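NAD(P)-dependent oxidoreductase (Pseudomonas putida, PDB 7A3W) probably catalyses the NADPH-dependent reduction of imines, acting in conjugate reduction and reductive amination as an imine reductase. Local coordinates at residues B[65-75]-B[93-103]. Numbering follows the deposited sequence.
With NDP (NADPH dihydro-nicotinamide-adenine-dinucleotide phosphate), chain F.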
loop_
_atom_site.group_PDB
_atom_site.type_symbol
_atom_site.label_atom_id
_atom_site.label_comp_id
_atom_site.label_asym_id
_atom_site.label_seq_id
_atom_site.Cartn_x
_atom_site.Cartn_y
_atom_site.Cartn_z
ATOM N N SER B 65 -18.071 19.365 30.190
ATOM C CA SER B 65 -17.620 20.006 28.926
ATOM C C SER B 65 -18.758 20.073 27.906
ATOM O O SER B 65 -19.680 19.232 27.967
ATOM C CB SER B 65 -16.419 19.268 28.352
ATOM O OG SER B 65 -15.425 19.085 29.336
ATOM N N ASN B 66 -18.631 20.982 26.933
ATOM C CA ASN B 66 -19.561 21.019 25.769
ATOM C C ASN B 66 -18.943 20.257 24.576
ATOM O O ASN B 66 -19.632 20.144 23.568
ATOM C CB ASN B 66 -19.952 22.454 25.392
ATOM C CG ASN B 66 -18.862 23.205 24.656
ATOM O OD1 ASN B 66 -17.723 22.750 24.570
ATOM N ND2 ASN B 66 -19.210 24.347 24.079
ATOM N N LEU B 67 -17.712 19.738 24.684
ATOM C CA LEU B 67 -17.109 18.851 23.652
ATOM C C LEU B 67 -16.612 17.562 24.318
ATOM O O LEU B 67 -15.732 17.627 25.175
ATOM C CB LEU B 67 -15.954 19.566 22.945
ATOM C CG LEU B 67 -15.208 18.726 21.911
ATOM C CD1 LEU B 67 -16.148 18.225 20.836
ATOM C CD2 LEU B 67 -14.052 19.515 21.313
ATOM N N ILE B 68 -17.224 16.445 23.965
ATOM C CA ILE B 68 -17.005 15.126 24.603
ATOM C C ILE B 68 -16.431 14.179 23.544
ATOM O O ILE B 68 -17.179 13.753 22.634
ATOM C CB ILE B 68 -18.314 14.559 25.163
ATOM C CG1 ILE B 68 -19.173 15.560 25.946
ATOM C CG2 ILE B 68 -17.997 13.291 25.945
ATOM C CD1 ILE B 68 -18.458 16.300 27.063
ATOM N N ILE B 69 -15.167 13.803 23.688
ATOM C CA ILE B 69 -14.448 12.942 22.701
ATOM C C ILE B 69 -14.409 11.525 23.262
ATOM O O ILE B 69 -13.972 11.354 24.397
ATOM C CB ILE B 69 -13.047 13.488 22.413
ATOM C CG1 ILE B 69 -13.130 14.866 21.753
ATOM C CG2 ILE B 69 -12.255 12.493 21.585
ATOM C CD1 ILE B 69 -11.837 15.633 21.826
ATOM N N ILE B 70 -14.878 10.557 22.492
ATOM C CA ILE B 70 -14.950 9.133 22.927
ATOM C C ILE B 70 -13.845 8.378 22.197
ATOM O O ILE B 70 -13.750 8.502 20.970
ATOM C CB ILE B 70 -16.309 8.519 22.592
ATOM C CG1 ILE B 70 -17.484 9.414 22.971
ATOM C CG2 ILE B 70 -16.417 7.122 23.223
ATOM C CD1 ILE B 70 -17.529 9.798 24.430
ATOM N N CYS B 71 -13.021 7.639 22.909
ATOM C CA CYS B 71 -11.963 6.804 22.297
ATOM C C CYS B 71 -11.815 5.520 23.104
ATOM O O CYS B 71 -10.756 5.267 23.693
ATOM C CB CYS B 71 -10.645 7.551 22.192
ATOM S SG CYS B 71 -9.554 6.754 20.996
ATOM N N MET B 72 -12.878 4.752 23.137
ATOM C CA MET B 72 -12.903 3.443 23.820
ATOM C C MET B 72 -12.640 2.363 22.765
ATOM O O MET B 72 -12.515 2.661 21.579
ATOM C CB MET B 72 -14.253 3.209 24.500
ATOM C CG MET B 72 -14.494 4.104 25.691
ATOM S SD MET B 72 -16.263 4.258 26.075
ATOM C CE MET B 72 -16.252 5.883 26.816
ATOM N N ILE B 73 -12.509 1.112 23.192
ATOM C CA ILE B 73 -12.069 0.036 22.281
ATOM C C ILE B 73 -13.020 -0.010 21.073
ATOM O O ILE B 73 -12.561 -0.240 19.948
ATOM C CB ILE B 73 -11.961 -1.316 23.013
ATOM C CG1 ILE B 73 -11.343 -2.373 22.093
ATOM C CG2 ILE B 73 -13.316 -1.729 23.597
ATOM C CD1 ILE B 73 -10.048 -1.923 21.452
ATOM N N ASP B 74 -14.308 0.218 21.288
ATOM C CA ASP B 74 -15.296 0.163 20.182
ATOM C C ASP B 74 -16.550 0.967 20.519
ATOM O O ASP B 74 -16.739 1.399 21.672
ATOM C CB ASP B 74 -15.610 -1.272 19.761
ATOM C CG ASP B 74 -16.273 -2.119 20.821
ATOM O OD1 ASP B 74 -16.953 -1.551 21.696
ATOM O OD2 ASP B 74 -16.108 -3.346 20.761
ATOM N N LYS B 75 -17.380 1.191 19.505
ATOM C CA LYS B 75 -18.638 1.952 19.666
ATOM C C LYS B 75 -19.604 1.205 20.590
ATOM O O LYS B 75 -20.305 1.866 21.344
ATOM C CB LYS B 75 -19.220 2.249 18.288
ATOM C CG LYS B 75 -18.361 3.192 17.449
ATOM C CD LYS B 75 -19.038 3.650 16.170
ATOM C CE LYS B 75 -18.122 4.222 15.111
ATOM N NZ LYS B 75 -17.448 5.477 15.557
ATOM N N GLY B 93 -26.510 21.538 24.021
ATOM C CA GLY B 93 -25.326 22.384 23.810
ATOM C C GLY B 93 -24.038 21.570 23.753
ATOM O O GLY B 93 -22.966 22.173 23.593
ATOM N N LYS B 94 -24.108 20.249 23.909
ATOM C CA LYS B 94 -22.900 19.391 23.991
ATOM C C LYS B 94 -22.735 18.607 22.689
ATOM O O LYS B 94 -23.735 18.041 22.182
ATOM C CB LYS B 94 -22.972 18.408 25.158
ATOM C CG LYS B 94 -23.098 18.999 26.549
ATOM C CD LYS B 94 -23.078 17.919 27.622
ATOM C CE LYS B 94 -23.284 18.409 29.032
ATOM N NZ LYS B 94 -22.280 19.430 29.429
ATOM N N THR B 95 -21.502 18.508 22.205
ATOM C CA THR B 95 -21.146 17.751 20.988
ATOM C C THR B 95 -20.391 16.505 21.427
ATOM O O THR B 95 -19.346 16.631 22.073
ATOM C CB THR B 95 -20.332 18.586 20.006
ATOM O OG1 THR B 95 -21.210 19.633 19.602
ATOM C CG2 THR B 95 -19.845 17.815 18.803
ATOM N N ILE B 96 -20.958 15.356 21.124
ATOM C CA ILE B 96 -20.274 14.050 21.279
ATOM C C ILE B 96 -19.555 13.729 19.963
ATOM O O ILE B 96 -20.214 13.686 18.937
ATOM C CB ILE B 96 -21.303 12.971 21.637
ATOM C CG1 ILE B 96 -21.916 13.238 23.010
ATOM C CG2 ILE B 96 -20.683 11.593 21.545
ATOM C CD1 ILE B 96 -21.078 12.740 24.132
ATOM N N VAL B 97 -18.248 13.480 20.027
ATOM C CA VAL B 97 -17.396 13.059 18.885
ATOM C C VAL B 97 -16.879 11.665 19.203
ATOM O O VAL B 97 -16.055 11.525 20.085
ATOM C CB VAL B 97 -16.238 14.024 18.617
ATOM C CG1 VAL B 97 -15.461 13.597 17.386
ATOM C CG2 VAL B 97 -16.742 15.446 18.441
ATOM N N ASN B 98 -17.384 10.673 18.478
ATOM C CA ASN B 98 -17.063 9.258 18.729
ATOM C C ASN B 98 -15.941 8.820 17.785
ATOM O O ASN B 98 -16.227 8.567 16.594
ATOM C CB ASN B 98 -18.348 8.474 18.542
ATOM C CG ASN B 98 -18.194 7.015 18.860
ATOM O OD1 ASN B 98 -17.099 6.555 19.184
ATOM N ND2 ASN B 98 -19.298 6.292 18.681
ATOM N N MET B 99 -14.701 8.725 18.290
ATOM C CA MET B 99 -13.505 8.304 17.525
ATOM C C MET B 99 -13.179 6.819 17.719
ATOM O O MET B 99 -12.077 6.373 17.294
ATOM C CB MET B 99 -12.306 9.159 17.950
ATOM C CG MET B 99 -12.501 10.590 17.573
ATOM S SD MET B 99 -11.055 11.512 18.051
ATOM C CE MET B 99 -11.571 13.165 17.578
ATOM N N SER B 100 -14.127 6.053 18.249
ATOM C CA SER B 100 -13.990 4.595 18.485
ATOM C C SER B 100 -14.401 3.844 17.210
ATOM O O SER B 100 -15.346 4.269 16.545
ATOM C CB SER B 100 -14.788 4.187 19.695
ATOM O OG SER B 100 -15.350 2.895 19.530
ATOM N N THR B 101 -13.671 2.790 16.858
ATOM C CA THR B 101 -14.002 1.876 15.742
ATOM C C THR B 101 -15.306 1.146 16.054
ATOM O O THR B 101 -15.496 0.725 17.191
ATOM C CB THR B 101 -12.889 0.855 15.502
ATOM O OG1 THR B 101 -11.705 1.581 15.162
ATOM C CG2 THR B 101 -13.244 -0.134 14.412
ATOM N N GLY B 102 -16.185 1.030 15.056
ATOM C CA GLY B 102 -17.504 0.405 15.243
ATOM C C GLY B 102 -18.257 0.316 13.952
ATOM O O GLY B 102 -17.788 0.831 12.942
ATOM N N THR B 103 -19.392 -0.387 13.962
ATOM C CA THR B 103 -20.207 -0.660 12.756
ATOM C C THR B 103 -21.179 0.497 12.514
ATOM O O THR B 103 -21.391 1.314 13.434
ATOM C CB THR B 103 -20.989 -1.967 12.902
ATOM O OG1 THR B 103 -21.648 -2.238 11.669
ATOM C CG2 THR B 103 -22.051 -1.887 13.968
HETATM P PA NDP F . -6.640 0.395 23.978
HETATM O O1A NDP F . -5.313 0.993 24.348
HETATM O O2A NDP F . -6.900 -1.091 24.071
HETATM O O5B NDP F . -7.735 1.150 24.869
HETATM C C5B NDP F . -9.086 0.657 24.930
HETATM C C4B NDP F . -9.865 1.630 25.775
HETATM O O4B NDP F . -11.256 1.201 25.853
HETATM C C3B NDP F . -9.387 1.778 27.224
HETATM O O3B NDP F . -9.679 3.091 27.644
HETATM C C2B NDP F . -10.254 0.739 27.917
HETATM O O2B NDP F . -10.468 0.901 29.324
HETATM C C1B NDP F . -11.571 1.044 27.218
HETATM N N9A NDP F . -12.554 -0.010 27.371
HETATM C C8A NDP F . -12.506 -1.309 26.943
HETATM N N7A NDP F . -13.578 -1.992 27.266
HETATM C C5A NDP F . -14.394 -1.068 27.905
HETATM C C6A NDP F . -15.671 -1.162 28.487
HETATM N N6A NDP F . -16.413 -2.276 28.493
HETATM N N1A NDP F . -16.180 -0.045 29.047
HETATM C C2A NDP F . -15.451 1.080 29.045
HETATM N N3A NDP F . -14.238 1.286 28.550
HETATM C C4A NDP F . -13.763 0.158 27.987
HETATM O O3 NDP F . -7.143 0.853 22.536
HETATM P PN NDP F . -6.640 2.134 21.694
HETATM O O1N NDP F . -5.454 1.661 20.941
HETATM O O2N NDP F . -6.473 3.320 22.596
HETATM O O5D NDP F . -7.835 2.285 20.662
HETATM C C5D NDP F . -9.074 2.959 20.972
HETATM C C4D NDP F . -9.871 3.095 19.700
HETATM O O4D NDP F . -9.165 3.949 18.759
HETATM C C3D NDP F . -10.168 1.782 18.953
HETATM O O3D NDP F . -11.532 1.765 18.551
HETATM C C2D NDP F . -9.166 1.809 17.814
HETATM O O2D NDP F . -9.604 1.019 16.717
HETATM C C1D NDP F . -9.042 3.306 17.521
HETATM N N1N NDP F . -7.723 3.704 16.939
HETATM C C2N NDP F . -6.523 3.451 17.567
HETATM C C3N NDP F . -5.315 3.671 16.937
HETATM C C7N NDP F . -3.997 3.402 17.583
HETATM O O7N NDP F . -2.989 3.510 16.887
HETATM N N7N NDP F . -3.906 3.101 18.868
HETATM C C4N NDP F . -5.308 4.271 15.586
HETATM C C5N NDP F . -6.613 4.526 15.029
HETATM C C6N NDP F . -7.718 4.356 15.726
HETATM P P2B NDP F . -9.345 0.262 30.296
HETATM O O1X NDP F . -9.160 -1.165 29.788
HETATM O O2X NDP F . -8.121 1.151 30.283
HETATM O O3X NDP F . -10.107 0.329 31.603
HETATM O O HOH W 1 -21.489 21.803 21.148
HETATM O O HOH W 2 -22.239 24.646 23.575
#
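Strands 67-70 and 95-98 run parallel at 17°, paired from Leu-67 with Thr-95 to Ile-70 with Asn-98. Their ladder of backbone bonds is nearly straight at Val-97 N to Ile-68 O (2.8 Å, 173° at the hydrogen) and more bent at Met-99 N to Ile-70 O, where the strands give way to loops. On one face Leu-67 CD1 meets Val-97 CG2 at 3.7 Å, and Ile-69 CG2 lies against the sulfur of Met-99. On the other, Ile-96 CD1 presses tightly on Ile-68 CB (3.5 Å). Past the strands, the Lys-75 chain crosses Asn-98 at a slant, CG 3.5 Å from ND2, and runs past Gly-102 CA; the bend at its last torsion (chi4 -64°) turns NZ onto Ser-100 O, 2.6 Å away and almost in line with the carbonyl, while Asp-123 forms a salt bridge with the same ammonium. Replacing Lys-75 by alanine is likely to leave Asp-123 without this charged mate and Ser-100 O without its lysine donor. Asn-98 OD1 accepts from Ser-100 N in an Asx turn, while its ND2 is hydrogen-bonded to Tyr-121 OH. The loops beyond the strands form part of the NADPH pocket: O3D of the nicotinamide ribose donates to Ile-73 O (2.7 Å) and accepts from Thr-101 N (2.9 Å). This beta-alpha-beta unit of the Rossmann-type domain, linked through helix 75-83, sits mid-sheet between strands 10-14 and 120-126, with helix 146-157 against Leu-67 and Thr-95 and helix 104-116 against Lys-75 and Asn-98.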